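Local coordinates for ankyrin repeat domain protein (Legionella pneumophila subsp. pneumophila, PDB 6MCA) that acts as a bacterial effector, AnkH, that interacts with the host LARP7 component of the 7SK snRNP complex, at residues Met103-Leu106 with Leu107-Gly111. Sequence-based numbering, arbitrary orientation.
Sequences MTKL and LLTYG
M103 meets L107 one turn further along helix 101-109. L107 N donates to M103 O at 2.9 Å, and the two side chains touch loosely, CG of M103 lying 4.2 Å from CD1 of L107. T104 repeats the pattern with L108. T104 O accepts from L108 N at 2.9 Å, and the side chains run alongside each other, with T104 CG2 3.9 Å from L108 CD1. With chi1 -58° the T104 hydroxyl lies beside its own N and bonds D100 O, while the methyl, anti to that N, touches L108. At K105 the carbonyl O is gripped twice. T109 N reaches K105 O from one face of its carbonyl plane at 2.9 Å. T109 OG1, set beside its own backbone N by chi1 -61°, reaches K105 O from the opposite face at 2.6 Å. L106 meets Y110 at the helix end, their side chains crossing at an angle. L106 CD1 packs on Y110 CE1 at 3.6 Å, while L106 O approaches the rim of the Y110 ring in its plane, beside CD1. The bond from Y110 N to L106 O is weak, at 3.5 Å, and Y110 is where helical geometry ends. This is the second helix of a predicted ankyrin repeat. T104 and L108 pack between helices 91-97 and 134-142, M103 touches helix 91-97, and L106 and Y110 lean on helix 68-76.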
ATOM      1  N   MET A 103      -2.299   3.474 -24.569  1.00 29.78           N
ATOM      2  CA  MET A 103      -3.617   3.027 -24.128  1.00 28.63           C
ATOM      3  C   MET A 103      -4.293   4.077 -23.256  1.00 31.56           C
ATOM      4  O   MET A 103      -5.502   4.310 -23.377  1.00 35.18           O
ATOM      5  CB  MET A 103      -3.499   1.698 -23.381  1.00 23.11           C
ATOM      6  CG  MET A 103      -4.831   1.106 -22.945  1.00 28.51           C
ATOM      7  SD  MET A 103      -5.739   0.335 -24.298  1.00 34.66           S
ATOM      8  CE  MET A 103      -4.608  -0.978 -24.754  1.00 32.52           C
ATOM      9  N   THR A 104      -3.529   4.722 -22.370  1.00 23.22           N
ATOM     10  CA  THR A 104      -4.093   5.774 -21.531  1.00 29.88           C
ATOM     11  C   THR A 104      -4.602   6.935 -22.376  1.00 32.10           C
ATOM     12  O   THR A 104      -5.689   7.468 -22.122  1.00 25.92           O
ATOM     13  CB  THR A 104      -3.050   6.264 -20.526  1.00 34.37           C
ATOM     14  OG1 THR A 104      -2.596   5.164 -19.727  1.00 28.29           O
ATOM     15  CG2 THR A 104      -3.640   7.335 -19.617  1.00 32.58           C
ATOM     16  N   LYS A 105      -3.832   7.335 -23.391  1.00 28.21           N
ATOM     17  CA  LYS A 105      -4.259   8.422 -24.264  1.00 36.06           C
ATOM     18  C   LYS A 105      -5.499   8.036 -25.059  1.00 35.25           C
ATOM     19  O   LYS A 105      -6.419   8.849 -25.217  1.00 33.28           O
ATOM     20  CB  LYS A 105      -3.117   8.816 -25.202  1.00 33.10           C
ATOM     21  CG  LYS A 105      -3.357  10.101 -25.979  1.00 43.05           C
ATOM     22  CD  LYS A 105      -2.249  10.343 -26.991  1.00 56.16           C
ATOM     23  CE  LYS A 105      -2.500  11.605 -27.800  1.00 63.13           C
ATOM     24  NZ  LYS A 105      -1.509  11.760 -28.901  1.00 71.94           N
ATOM     25  N   LEU A 106      -5.547   6.800 -25.561  1.00 31.94           N
ATOM     26  CA  LEU A 106      -6.727   6.333 -26.282  1.00 31.90           C
ATOM     27  C   LEU A 106      -7.961   6.367 -25.390  1.00 30.71           C
ATOM     28  O   LEU A 106      -9.030   6.829 -25.805  1.00 36.10           O
ATOM     29  CB  LEU A 106      -6.492   4.921 -26.818  1.00 31.43           C
ATOM     30  CG  LEU A 106      -7.733   4.207 -27.358  1.00 41.29           C
ATOM     31  CD1 LEU A 106      -8.279   4.918 -28.589  1.00 35.53           C
ATOM     32  CD2 LEU A 106      -7.436   2.747 -27.660  1.00 28.19           C
ATOM     33  N   LEU A 107      -7.828   5.883 -24.152  1.00 30.07           N
ATOM     34  CA  LEU A 107      -8.969   5.866 -23.242  1.00 31.98           C
ATOM     35  C   LEU A 107      -9.416   7.280 -22.887  1.00 30.88           C
ATOM     36  O   LEU A 107     -10.617   7.576 -22.890  1.00 33.03           O
ATOM     37  CB  LEU A 107      -8.622   5.076 -21.981  1.00 29.61           C
ATOM     38  CG  LEU A 107      -8.420   3.573 -22.181  1.00 32.85           C
ATOM     39  CD1 LEU A 107      -7.978   2.912 -20.887  1.00 26.33           C
ATOM     40  CD2 LEU A 107      -9.691   2.927 -22.711  1.00 28.01           C
ATOM     41  N   LEU A 108      -8.466   8.168 -22.585  1.00 36.76           N
ATOM     42  CA  LEU A 108      -8.816   9.540 -22.232  1.00 29.30           C
ATOM     43  C   LEU A 108      -9.447  10.281 -23.405  1.00 40.13           C
ATOM     44  O   LEU A 108     -10.300  11.152 -23.198  1.00 26.28           O
ATOM     45  CB  LEU A 108      -7.578  10.290 -21.741  1.00 32.24           C
ATOM     46  CG  LEU A 108      -7.043   9.909 -20.359  1.00 26.61           C
ATOM     47  CD1 LEU A 108      -5.694  10.564 -20.110  1.00 23.91           C
ATOM     48  CD2 LEU A 108      -8.038  10.293 -19.276  1.00 17.40           C
ATOM     49  N   THR A 109      -9.044   9.951 -24.635  1.00 28.56           N
ATOM     50  CA  THR A 109      -9.609  10.615 -25.804  1.00 34.07           C
ATOM     51  C   THR A 109     -11.110  10.368 -25.911  1.00 43.00           C
ATOM     52  O   THR A 109     -11.869  11.266 -26.293  1.00 44.62           O
ATOM     53  CB  THR A 109      -8.897  10.137 -27.071  1.00 32.11           C
ATOM     54  OG1 THR A 109      -7.506  10.475 -26.995  1.00 37.40           O
ATOM     55  CG2 THR A 109      -9.503  10.784 -28.309  1.00 34.69           C
ATOM     56  N   TYR A 110     -11.560   9.164 -25.558  1.00 36.61           N
ATOM     57  CA  TYR A 110     -12.950   8.767 -25.741  1.00 30.30           C
ATOM     58  C   TYR A 110     -13.725   8.720 -24.427  1.00 26.16           C
ATOM     59  O   TYR A 110     -14.670   7.942 -24.285  1.00 39.40           O
ATOM     60  CB  TYR A 110     -13.024   7.423 -26.464  1.00 26.85           C
ATOM     61  CG  TYR A 110     -12.550   7.496 -27.899  1.00 43.70           C
ATOM     62  CD1 TYR A 110     -11.210   7.320 -28.219  1.00 23.51           C
ATOM     63  CD2 TYR A 110     -13.441   7.757 -28.933  1.00 37.00           C
ATOM     64  CE1 TYR A 110     -10.772   7.393 -29.528  1.00 38.21           C
ATOM     65  CE2 TYR A 110     -13.012   7.831 -30.245  1.00 40.32           C
ATOM     66  CZ  TYR A 110     -11.676   7.647 -30.537  1.00 43.06           C
ATOM     67  OH  TYR A 110     -11.246   7.721 -31.841  1.00 59.28           O
ATOM     68  N   GLY A 111     -13.336   9.542 -23.459  1.00 32.20           N
ATOM     69  CA  GLY A 111     -14.169   9.812 -22.307  1.00 20.54           C
ATOM     70  C   GLY A 111     -13.859   9.067 -21.027  1.00 28.15           C
ATOM     71  O   GLY A 111     -14.714   9.046 -20.133  1.00 35.12           O
TER